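Local coordinates for ABC transporter, substrate binding protein (PDB 3C9H) that probably captures a solute in the periplasm and delivers it to an ABC transporter, and also binds a magnesium ion, at residues 282-287 / 291-296; 298-303 / 308-313; 121-124 / 130-133; 89-92 / 98-101. All blocks are in the same frame, centred on the assembly; numbering follows the deposited sequence.

Contact 1 (282-287 / 291-296)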
loop_
_atom_site.group_PDB
_atom_site.type_symbol
_atom_site.label_atom_id
_atom_site.label_comp_id
_atom_site.label_asym_id
_atom_site.label_seq_id
_atom_site.Cartn_x
_atom_site.Cartn_y
_atom_site.Cartn_z
ATOM N N GLU A 282 -18.867 -0.632 -2.119
ATOM C CA GLU A 282 -19.755 0.091 -1.225
ATOM C C GLU A 282 -19.468 -0.259 0.248
ATOM O O GLU A 282 -19.424 0.636 1.100
ATOM C CB GLU A 282 -21.212 -0.228 -1.563
ATOM C CG GLU A 282 -22.220 0.707 -0.962
ATOM C CD GLU A 282 -23.530 0.651 -1.714
ATOM O OE1 GLU A 282 -24.108 -0.460 -1.734
ATOM O OE2 GLU A 282 -23.948 1.690 -2.308
ATOM N N PHE A 283 -19.260 -1.542 0.549
ATOM C CA PHE A 283 -18.946 -1.927 1.913
ATOM C C PHE A 283 -17.624 -1.302 2.408
ATOM O O PHE A 283 -17.561 -0.763 3.514
ATOM C CB PHE A 283 -18.946 -3.447 2.093
ATOM C CG PHE A 283 -18.575 -3.871 3.485
ATOM C CD1 PHE A 283 -19.533 -3.919 4.493
ATOM C CD2 PHE A 283 -17.259 -4.141 3.799
ATOM C CE1 PHE A 283 -19.165 -4.272 5.792
ATOM C CE2 PHE A 283 -16.876 -4.492 5.109
ATOM C CZ PHE A 283 -17.818 -4.549 6.100
ATOM N N PHE A 284 -16.582 -1.361 1.581
ATOM C CA PHE A 284 -15.313 -0.722 1.882
ATOM C C PHE A 284 -15.417 0.795 2.076
ATOM O O PHE A 284 -14.575 1.363 2.744
ATOM C CB PHE A 284 -14.261 -1.046 0.810
ATOM C CG PHE A 284 -13.484 -2.317 1.094
ATOM C CD1 PHE A 284 -12.086 -2.298 1.201
ATOM C CD2 PHE A 284 -14.152 -3.521 1.297
ATOM C CE1 PHE A 284 -11.378 -3.449 1.479
ATOM C CE2 PHE A 284 -13.454 -4.679 1.588
ATOM C CZ PHE A 284 -12.066 -4.648 1.675
ATOM N N MET A 285 -16.418 1.433 1.473
ATOM C CA MET A 285 -16.624 2.889 1.577
ATOM C C MET A 285 -17.527 3.252 2.761
ATOM O O MET A 285 -17.535 4.414 3.194
ATOM C CB MET A 285 -17.261 3.440 0.287
ATOM C CG MET A 285 -16.361 3.441 -0.978
ATOM S SD MET A 285 -17.238 3.934 -2.493
ATOM C CE MET A 285 -17.215 5.718 -2.269
ATOM N N SER A 286 -18.269 2.257 3.267
ATOM C CA SER A 286 -19.318 2.436 4.283
ATOM C C SER A 286 -18.735 2.842 5.647
ATOM O O SER A 286 -17.573 2.563 5.940
ATOM C CB SER A 286 -20.149 1.142 4.445
ATOM O OG SER A 286 -19.426 0.101 5.112
ATOM N N LYS A 287 -19.549 3.472 6.486
ATOM C CA LYS A 287 -19.127 3.748 7.866
ATOM C C LYS A 287 -18.659 2.476 8.560
ATOM O O LYS A 287 -17.594 2.482 9.189
ATOM C CB LYS A 287 -20.233 4.433 8.675
ATOM C CG LYS A 287 -19.739 5.011 9.984
ATOM C CD LYS A 287 -20.870 5.659 10.762
ATOM C CE LYS A 287 -20.365 6.255 12.070
ATOM N NZ LYS A 287 -21.397 7.169 12.655
ATOM N N THR A 291 -14.829 1.816 9.603
ATOM C CA THR A 291 -14.585 1.702 11.050
ATOM C C THR A 291 -13.780 0.430 11.402
ATOM O O THR A 291 -12.920 0.460 12.286
ATOM C CB THR A 291 -15.897 1.788 11.874
ATOM O OG1 THR A 291 -16.559 3.013 11.581
ATOM C CG2 THR A 291 -15.622 1.744 13.384
ATOM N N ILE A 292 -14.044 -0.669 10.701
ATOM C CA ILE A 292 -13.243 -1.903 10.856
ATOM C C ILE A 292 -11.787 -1.648 10.505
ATOM O O ILE A 292 -10.889 -2.014 11.269
ATOM C CB ILE A 292 -13.790 -3.091 10.024
ATOM C CG1 ILE A 292 -15.182 -3.507 10.528
ATOM C CG2 ILE A 292 -12.805 -4.279 10.071
ATOM C CD1 ILE A 292 -15.989 -4.395 9.525
ATOM N N MET A 293 -11.535 -1.010 9.369
ATOM C CA MET A 293 -10.158 -0.595 8.998
ATOM C C MET A 293 -9.462 0.234 10.102
ATOM O O MET A 293 -8.380 -0.105 10.599
ATOM C CB MET A 293 -10.193 0.308 7.771
ATOM C CG MET A 293 -10.275 -0.337 6.415
ATOM S SD MET A 293 -10.507 1.008 5.180
ATOM C CE MET A 293 -11.182 0.039 3.840
ATOM N N ALA A 294 -10.101 1.335 10.469
ATOM C CA ALA A 294 -9.556 2.260 11.446
ATOM C C ALA A 294 -9.345 1.624 12.819
ATOM O O ALA A 294 -8.326 1.860 13.464
ATOM C CB ALA A 294 -10.461 3.468 11.581
ATOM N N ARG A 295 -10.327 0.848 13.271
ATOM C CA ARG A 295 -10.352 0.373 14.653
ATOM C C ARG A 295 -9.761 -1.005 14.825
ATOM O O ARG A 295 -9.317 -1.346 15.937
ATOM C CB ARG A 295 -11.772 0.377 15.198
ATOM C CG ARG A 295 -12.474 1.692 15.022
ATOM C CD ARG A 295 -12.378 2.643 16.208
ATOM N NE ARG A 295 -13.454 3.638 16.108
ATOM C CZ ARG A 295 -13.468 4.682 15.270
ATOM N NH1 ARG A 295 -12.438 4.941 14.459
ATOM N NH2 ARG A 295 -14.523 5.498 15.264
ATOM N N GLN A 296 -9.756 -1.802 13.759
ATOM C CA GLN A 296 -9.259 -3.172 13.846
ATOM C C GLN A 296 -7.944 -3.387 13.134
ATOM O O GLN A 296 -7.082 -4.091 13.669
ATOM C CB GLN A 296 -10.295 -4.179 13.350
ATOM C CG GLN A 296 -11.455 -4.329 14.313
ATOM C CD GLN A 296 -12.478 -5.370 13.868
ATOM O OE1 GLN A 296 -12.129 -6.481 13.468
ATOM N NE2 GLN A 296 -13.753 -5.011 13.960
#

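Contact 2 (298-303 / 308-313)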
loop_
_atom_site.group_PDB
_atom_site.type_symbol
_atom_site.label_atom_id
_atom_site.label_comp_id
_atom_site.label_asym_id
_atom_site.label_seq_id
_atom_site.Cartn_x
_atom_site.Cartn_y
_atom_site.Cartn_z
ATOM N N GLN A 298 -5.639 -1.047 11.959
ATOM C CA GLN A 298 -4.638 0.025 11.988
ATOM C C GLN A 298 -4.424 0.641 10.603
ATOM O O GLN A 298 -3.327 1.063 10.265
ATOM C CB GLN A 298 -3.296 -0.514 12.518
ATOM C CG GLN A 298 -3.329 -0.997 13.948
ATOM C CD GLN A 298 -3.057 0.127 14.903
ATOM O OE1 GLN A 298 -3.616 1.226 14.775
ATOM N NE2 GLN A 298 -2.190 -0.124 15.863
ATOM N N ILE A 299 -5.494 0.681 9.799
ATOM C CA ILE A 299 -5.460 1.292 8.488
ATOM C C ILE A 299 -6.347 2.552 8.562
ATOM O O ILE A 299 -7.576 2.441 8.732
ATOM C CB ILE A 299 -5.981 0.343 7.435
ATOM C CG1 ILE A 299 -5.054 -0.884 7.347
ATOM C CG2 ILE A 299 -6.116 1.090 6.098
ATOM C CD1 ILE A 299 -5.528 -1.936 6.352
ATOM N N PRO A 300 -5.726 3.737 8.548
ATOM C CA PRO A 300 -6.538 4.940 8.701
ATOM C C PRO A 300 -7.574 5.173 7.585
ATOM O O PRO A 300 -7.293 4.945 6.397
ATOM C CB PRO A 300 -5.491 6.058 8.791
ATOM C CG PRO A 300 -4.229 5.347 9.284
ATOM C CD PRO A 300 -4.282 4.051 8.547
ATOM N N ALA A 301 -8.760 5.581 8.012
ATOM C CA ALA A 301 -9.946 5.711 7.165
ATOM C C ALA A 301 -9.964 7.045 6.404
ATOM O O ALA A 301 -9.414 8.057 6.867
ATOM C CB ALA A 301 -11.225 5.578 8.031
ATOM N N VAL A 302 -10.603 7.018 5.245
ATOM C CA VAL A 302 -10.860 8.194 4.408
ATOM C C VAL A 302 -12.332 8.689 4.518
ATOM O O VAL A 302 -12.615 9.841 4.194
ATOM C CB VAL A 302 -10.485 7.874 2.931
ATOM C CG1 VAL A 302 -10.971 8.944 1.963
ATOM C CG2 VAL A 302 -8.981 7.698 2.802
ATOM N N SER A 303 -13.258 7.850 4.991
ATOM C CA SER A 303 -14.682 8.211 4.982
ATOM C C SER A 303 -14.940 9.446 5.834
ATOM O O SER A 303 -14.482 9.498 6.968
ATOM C CB SER A 303 -15.571 7.095 5.524
ATOM O OG SER A 303 -16.866 7.631 5.834
ATOM N N GLY A 308 -11.953 9.908 14.774
ATOM C CA GLY A 308 -10.953 9.282 15.641
ATOM C C GLY A 308 -9.548 9.491 15.125
ATOM O O GLY A 308 -9.337 10.206 14.145
ATOM N N GLU A 309 -8.577 8.867 15.786
ATOM C CA GLU A 309 -7.169 9.147 15.488
ATOM C C GLU A 309 -6.699 8.454 14.205
ATOM O O GLU A 309 -5.882 9.006 13.459
ATOM C CB GLU A 309 -6.279 8.814 16.695
ATOM C CG GLU A 309 -5.957 7.361 16.903
ATOM C CD GLU A 309 -4.900 7.148 18.004
ATOM O OE1 GLU A 309 -4.983 7.807 19.073
ATOM O OE2 GLU A 309 -3.989 6.314 17.795
ATOM N N ASN A 310 -7.237 7.261 13.932
ATOM C CA ASN A 310 -6.900 6.540 12.699
ATOM C C ASN A 310 -7.812 7.005 11.560
ATOM O O ASN A 310 -8.586 6.225 11.003
ATOM C CB ASN A 310 -6.992 5.012 12.883
ATOM C CG ASN A 310 -5.724 4.407 13.419
ATOM O OD1 ASN A 310 -5.722 3.247 13.859
ATOM N ND2 ASN A 310 -4.639 5.169 13.404
ATOM N N THR A 311 -7.713 8.292 11.236
ATOM C CA THR A 311 -8.420 8.865 10.102
ATOM C C THR A 311 -7.496 9.826 9.366
ATOM O O THR A 311 -6.585 10.400 9.969
ATOM C CB THR A 311 -9.707 9.584 10.548
ATOM O OG1 THR A 311 -9.366 10.732 11.343
ATOM C CG2 THR A 311 -10.604 8.633 11.347
ATOM N N ALA A 312 -7.728 10.000 8.066
ATOM C CA ALA A 312 -6.979 10.982 7.283
ATOM C C ALA A 312 -7.134 12.405 7.847
ATOM O O ALA A 312 -6.148 13.132 7.957
ATOM C CB ALA A 312 -7.380 10.944 5.812
ATOM N N ASN A 313 -8.354 12.789 8.229
ATOM C CA ASN A 313 -8.594 14.122 8.828
ATOM C C ASN A 313 -7.705 14.398 10.046
ATOM O O ASN A 313 -6.997 15.410 10.093
ATOM C CB ASN A 313 -10.083 14.292 9.206
ATOM C CG ASN A 313 -10.426 15.721 9.634
ATOM O OD1 ASN A 313 -10.095 16.691 8.927
ATOM N ND2 ASN A 313 -11.118 15.862 10.782
#

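Contact 3 (121-124 / 130-133)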
loop_
_atom_site.group_PDB
_atom_site.type_symbol
_atom_site.label_atom_id
_atom_site.label_comp_id
_atom_site.label_asym_id
_atom_site.label_seq_id
_atom_site.Cartn_x
_atom_site.Cartn_y
_atom_site.Cartn_z
ATOM N N ALA A 121 -13.119 14.582 -2.506
ATOM C CA ALA A 121 -12.894 14.816 -3.929
ATOM C C ALA A 121 -11.520 14.328 -4.399
ATOM O O ALA A 121 -11.379 13.761 -5.496
ATOM C CB ALA A 121 -13.102 16.324 -4.253
ATOM N N TRP A 122 -10.509 14.539 -3.575
ATOM C CA TRP A 122 -9.169 14.043 -3.873
ATOM C C TRP A 122 -9.126 12.513 -4.041
ATOM O O TRP A 122 -8.240 11.987 -4.695
ATOM C CB TRP A 122 -8.188 14.452 -2.766
ATOM C CG TRP A 122 -8.370 13.787 -1.436
ATOM C CD1 TRP A 122 -9.042 14.287 -0.363
ATOM C CD2 TRP A 122 -7.819 12.526 -1.010
ATOM N NE1 TRP A 122 -8.981 13.410 0.686
ATOM C CE2 TRP A 122 -8.234 12.319 0.313
ATOM C CE3 TRP A 122 -7.031 11.549 -1.631
ATOM C CZ2 TRP A 122 -7.875 11.195 1.037
ATOM C CZ3 TRP A 122 -6.720 10.408 -0.932
ATOM C CH2 TRP A 122 -7.116 10.248 0.397
ATOM N N ALA A 123 -10.075 11.831 -3.420
ATOM C CA ALA A 123 -10.092 10.379 -3.297
ATOM C C ALA A 123 -11.034 9.716 -4.311
ATOM O O ALA A 123 -11.319 8.521 -4.215
ATOM C CB ALA A 123 -10.452 9.976 -1.853
ATOM N N ASN A 124 -11.487 10.478 -5.305
ATOM C CA ASN A 124 -12.409 9.965 -6.308
ATOM C C ASN A 124 -12.009 10.416 -7.716
ATOM O O ASN A 124 -12.060 11.613 -8.018
ATOM C CB ASN A 124 -13.808 10.476 -5.975
ATOM C CG ASN A 124 -14.857 10.003 -6.947
ATOM O OD1 ASN A 124 -14.549 9.383 -7.957
ATOM N ND2 ASN A 124 -16.109 10.293 -6.638
ATOM N N TYR A 130 -11.488 4.772 -6.489
ATOM C CA TYR A 130 -11.651 5.399 -5.192
ATOM C C TYR A 130 -10.500 5.067 -4.260
ATOM O O TYR A 130 -10.184 3.886 -4.040
ATOM C CB TYR A 130 -12.938 4.902 -4.539
ATOM C CG TYR A 130 -14.220 5.231 -5.280
ATOM C CD1 TYR A 130 -14.917 6.378 -4.978
ATOM C CD2 TYR A 130 -14.762 4.364 -6.245
ATOM C CE1 TYR A 130 -16.119 6.702 -5.628
ATOM C CE2 TYR A 130 -15.962 4.682 -6.904
ATOM C CZ TYR A 130 -16.630 5.850 -6.582
ATOM O OH TYR A 130 -17.804 6.183 -7.179
ATOM N N ALA A 131 -9.914 6.094 -3.674
ATOM C CA ALA A 131 -8.911 5.944 -2.631
ATOM C C ALA A 131 -9.641 5.639 -1.347
ATOM O O ALA A 131 -10.546 6.395 -0.950
ATOM C CB ALA A 131 -8.109 7.247 -2.450
ATOM N N LEU A 132 -9.253 4.579 -0.660
ATOM C CA LEU A 132 -10.038 4.088 0.501
ATOM C C LEU A 132 -9.361 4.096 1.869
ATOM O O LEU A 132 -10.033 3.858 2.887
ATOM C CB LEU A 132 -10.559 2.670 0.203
ATOM C CG LEU A 132 -11.427 2.567 -1.057
ATOM C CD1 LEU A 132 -11.639 1.074 -1.459
ATOM C CD2 LEU A 132 -12.759 3.277 -0.841
ATOM N N THR A 133 -8.041 4.322 1.889
ATOM C CA THR A 133 -7.235 4.286 3.093
ATOM C C THR A 133 -6.251 5.454 3.039
ATOM O O THR A 133 -6.112 6.110 2.010
ATOM C CB THR A 133 -6.401 2.984 3.175
ATOM O OG1 THR A 133 -5.374 2.999 2.157
ATOM C CG2 THR A 133 -7.297 1.731 3.023
#

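Contact 4 (89-92 / 98-101)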
loop_
_atom_site.group_PDB
_atom_site.type_symbol
_atom_site.label_atom_id
_atom_site.label_comp_id
_atom_site.label_asym_id
_atom_site.label_seq_id
_atom_site.Cartn_x
_atom_site.Cartn_y
_atom_site.Cartn_z
ATOM N N ASP A 89 -13.954 -9.130 -9.922
ATOM C CA ASP A 89 -15.084 -8.249 -9.732
ATOM C C ASP A 89 -14.688 -6.954 -8.992
ATOM O O ASP A 89 -15.413 -5.948 -9.065
ATOM C CB ASP A 89 -16.154 -8.998 -8.951
ATOM C CG ASP A 89 -16.572 -10.300 -9.638
ATOM O OD1 ASP A 89 -16.704 -10.273 -10.867
ATOM O OD2 ASP A 89 -16.741 -11.342 -8.975
ATOM N N PHE A 90 -13.574 -7.022 -8.253
ATOM C CA PHE A 90 -13.007 -5.918 -7.465
ATOM C C PHE A 90 -11.483 -6.024 -7.447
ATOM O O PHE A 90 -10.927 -7.109 -7.195
ATOM C CB PHE A 90 -13.565 -5.932 -6.031
ATOM C CG PHE A 90 -13.238 -4.693 -5.228
ATOM C CD1 PHE A 90 -13.675 -3.439 -5.618
ATOM C CD2 PHE A 90 -12.498 -4.786 -4.081
ATOM C CE1 PHE A 90 -13.341 -2.308 -4.857
ATOM C CE2 PHE A 90 -12.177 -3.664 -3.317
ATOM C CZ PHE A 90 -12.604 -2.423 -3.722
ATOM N N ALA A 91 -10.812 -4.907 -7.754
ATOM C CA ALA A 91 -9.378 -4.802 -7.717
ATOM C C ALA A 91 -9.040 -3.793 -6.653
ATOM O O ALA A 91 -9.548 -2.663 -6.670
ATOM C CB ALA A 91 -8.815 -4.353 -9.076
ATOM N N PHE A 92 -8.178 -4.173 -5.735
ATOM C CA PHE A 92 -7.832 -3.332 -4.583
ATOM C C PHE A 92 -6.317 -3.316 -4.405
ATOM O O PHE A 92 -5.709 -4.355 -4.069
ATOM C CB PHE A 92 -8.551 -3.894 -3.356
ATOM C CG PHE A 92 -8.440 -3.020 -2.107
ATOM C CD1 PHE A 92 -8.836 -1.709 -2.132
ATOM C CD2 PHE A 92 -8.013 -3.568 -0.897
ATOM C CE1 PHE A 92 -8.761 -0.915 -1.005
ATOM C CE2 PHE A 92 -7.952 -2.775 0.241
ATOM C CZ PHE A 92 -8.329 -1.442 0.165
ATOM N N LEU A 98 -0.882 2.420 -10.937
ATOM C CA LEU A 98 -1.317 1.326 -11.796
ATOM C C LEU A 98 -2.834 1.240 -11.824
ATOM O O LEU A 98 -3.409 0.859 -12.837
ATOM C CB LEU A 98 -0.724 -0.021 -11.321
ATOM C CG LEU A 98 0.814 -0.091 -11.391
ATOM C CD1 LEU A 98 1.340 -1.442 -10.966
ATOM C CD2 LEU A 98 1.341 0.325 -12.805
ATOM N N GLN A 99 -3.477 1.578 -10.703
ATOM C CA GLN A 99 -4.931 1.575 -10.642
ATOM C C GLN A 99 -5.537 2.700 -11.466
ATOM O O GLN A 99 -6.518 2.508 -12.160
ATOM C CB GLN A 99 -5.409 1.636 -9.198
ATOM C CG GLN A 99 -5.130 0.336 -8.434
ATOM C CD GLN A 99 -6.107 -0.778 -8.795
ATOM O OE1 GLN A 99 -5.925 -1.472 -9.803
ATOM N NE2 GLN A 99 -7.142 -0.971 -7.958
ATOM N N VAL A 100 -4.946 3.875 -11.384
ATOM C CA VAL A 100 -5.398 5.008 -12.201
ATOM C C VAL A 100 -5.117 4.721 -13.682
ATOM O O VAL A 100 -5.963 4.988 -14.524
ATOM C CB VAL A 100 -4.780 6.339 -11.725
ATOM C CG1 VAL A 100 -5.073 7.514 -12.751
ATOM C CG2 VAL A 100 -5.335 6.687 -10.340
ATOM N N LYS A 101 -3.961 4.146 -14.005
ATOM C CA LYS A 101 -3.733 3.678 -15.387
ATOM C C LYS A 101 -4.791 2.700 -15.924
ATOM O O LYS A 101 -5.277 2.889 -17.032
ATOM C CB LYS A 101 -2.329 3.104 -15.569
ATOM C CG LYS A 101 -2.027 2.703 -17.016
ATOM C CD LYS A 101 -0.559 2.491 -17.212
ATOM C CE LYS A 101 -0.194 2.227 -18.702
ATOM N NZ LYS A 101 -0.731 3.268 -19.693
#

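Contact 1 (282-287 / 291-296)
The backbone oxygen of Lys287 is gripped twice by Thr291. The hydroxyl Thr291 OG1 donates to Lys287 O at 2.7 Å. The amide Thr291 N donates to the same Lys287 O at 2.9 Å, with an N-H...O angle of 143°. The two donors come from opposite faces of the carbonyl plane, and the hydroxyl stands well above it, not on a lone pair. The N-H...O bond from Thr291 N is the usual i to i+4 bond of an alpha helix. The hydroxyl can join it because Thr291 OG1 sits beside its own backbone N, opposite the carbonyl carbon (chi1 -57°). Two apolar touches add to this. The methyl Met293 CE ends an extended side chain and meets the ring of Phe284 obliquely, 3.6 Å from Phe284 CD1. The two side chains cross at about a right angle. Ile292 CD1 approaches the edge of the Phe283 ring, near its plane, 3.9 Å from Phe283 CZ. Ser286 sits at the junction of the two helices. Ser286 OG donates to Phe283 O at 2.6 Å, on a lone pair, and it also caps Gly289 N as the N-cap of the next helix. The contact thus joins the end of helix 274-285 to the first turns of helix 287-296. Met50 of helix 44-57 packs against Phe284, Ile292 and Met293, and Phe92 of strand 90-93 meets the Phe284 ring edge-to-face.

Contact 2 (298-303 / 308-313)
Pro300 and Ala301 run beside Asn310 and Thr311 in a single beta bridge, between the end of helix 287-296 and the start of helix 312-319. Asn310 is the centre of an inverse gamma turn, and Thr311 is the N-cap of the second helix. Two backbone bonds hold the bridge. Ala301 N donates to Asn310 O at 3.1 Å, nearly straight at 167° but from above the carbonyl plane. The same Asn310 O lies 3.3 Å from Pro300 CA in a CA-H...O contact. The side chain of Asn310 has CG beside its own backbone N and opposite the carbonyl carbon (chi1 -86°). It crosses the proline ring at a slant, and its amide end lies near Pro300 CG. Gln298 folds back at chi2, which brings its amide to that of Asn310, with the two planes 53° apart. Thr311 puts its hydroxyl between the backbone N and the carbonyl carbon (chi1 66°). From there Thr311 OG1 donates to Gly308 O at 2.9 Å, and it also bonds Thr314 OG1 in the first turn of the helix. The methyl of Ala312 packs by Ala301 O, with Ala312 CB 3.7 Å from that oxygen. Phe134, outside the two segments, touches Ala312. The second bridge bond enters Ala301 O almost in line with its C=O bond, from Ala312 N at 2.8 Å.

Contact 3 (121-124 / 130-133)
This is a short antiparallel pairing of backbones, backed by small apolar side chains, where the chain enters strand 124-125 and leaves strand 129-131. Asn124 and Tyr130 form a non-hydrogen-bonded pair. Next to them, Ala131 N donates to Ala123 O at 2.9 Å, with an N-H...O angle of 157°. Ala123 O also receives a CA-H...O contact from Tyr130 CA at 3.3 Å. The two alanines meet methyl to methyl, with Ala123 CB 3.6 Å from Ala131 CB. Trp122 touches both. Its CG lies between its backbone N and carbonyl carbon (chi1 69°), and this turns the indole back over the chain. The methyl of Ala123 then sits over the centre of one indole face. The far side of the indole ring reaches the second alanine obliquely, with Trp122 CZ3 3.8 Å from Ala131 CB. Asn124 and Tyr130 lie side by side and point the same way. The amide of Asn124 is turned 35° from the tyrosine ring, and Asn124 ND2 comes within 3.7 Å of Tyr130 CE1. Both polar ends are held by other residues. Asn124 OD1 accepts from Asn127 N in the connecting turn. Tyr130 OH is gripped by Ser111 O and Ser116 OG, so the phenol is fixed at its tip. Tyr130 also packs on Leu281 and Met285 of helix 274-285. Strands 124-125 and 129-131 thus form a tight beta hairpin whose second strand pairs with strand 258-268.

Contact 4 (89-92 / 98-101)
Gln99 bends at chi2 (-76°) after a first torsion that sets CG beside its backbone N, opposite the carbonyl carbon. These two torsions aim the amide of Gln99 from the helix at the backbone of Ala91. Gln99 NE2 donates to Ala91 O at 3.2 Å. The bond is weak, because the N-H...O angle is only 130°. The stronger partner of the same nitrogen is Ile264 O of strand 258-268. The amide therefore links neighbouring strands, since strand 90-93 pairs antiparallel with strand 258-268. The methyl of Ala91 lies against the same amide, with Ala91 CB 3.9 Å from Gln99 NE2 and 4.1 Å from Gln99 OE1. Both residues are buried, and the two backbone oxygens, Ala91 O weakly, give Gln99 NE2 its acceptors. The CB of Ala91 points toward the helix and that of Phe92 away from it. Ile73 and Ile77 of helix 70-82 also pack on Ala91, and Leu266 touches both Ala91 and Gln99. The Phe92 side chain is about 6 Å from that of Ser41, a magnesium ligand. A helix packed against strands in this way, as helix 96-104 is on strands 90-93 and 258-268, fits the alpha/beta lobes of periplasmic solute-binding proteins.

In the fold
Along the chain the order is contact 4, contact 3, contact 1, contact 2, with none nested in another. Contacts 3 and 4 have centres about 13 Å apart and are tied to the same strand, 258-268. Leu132 of contact 3 packs on Phe92 of contact 4 and on Met285 of contact 1. Contact 2 begins in the loop that follows helix 287-296 of contact 1; their centres are about 10 Å apart. Contacts 2 and 4, with centres about 21 Å apart, do not touch. The four contacts join strands and helices far apart in the sequence. The side chains of Phe92 and Phe284 come within about 9 and 12 Å of the magnesium ion; contacts 2 and 3 lie away from its site.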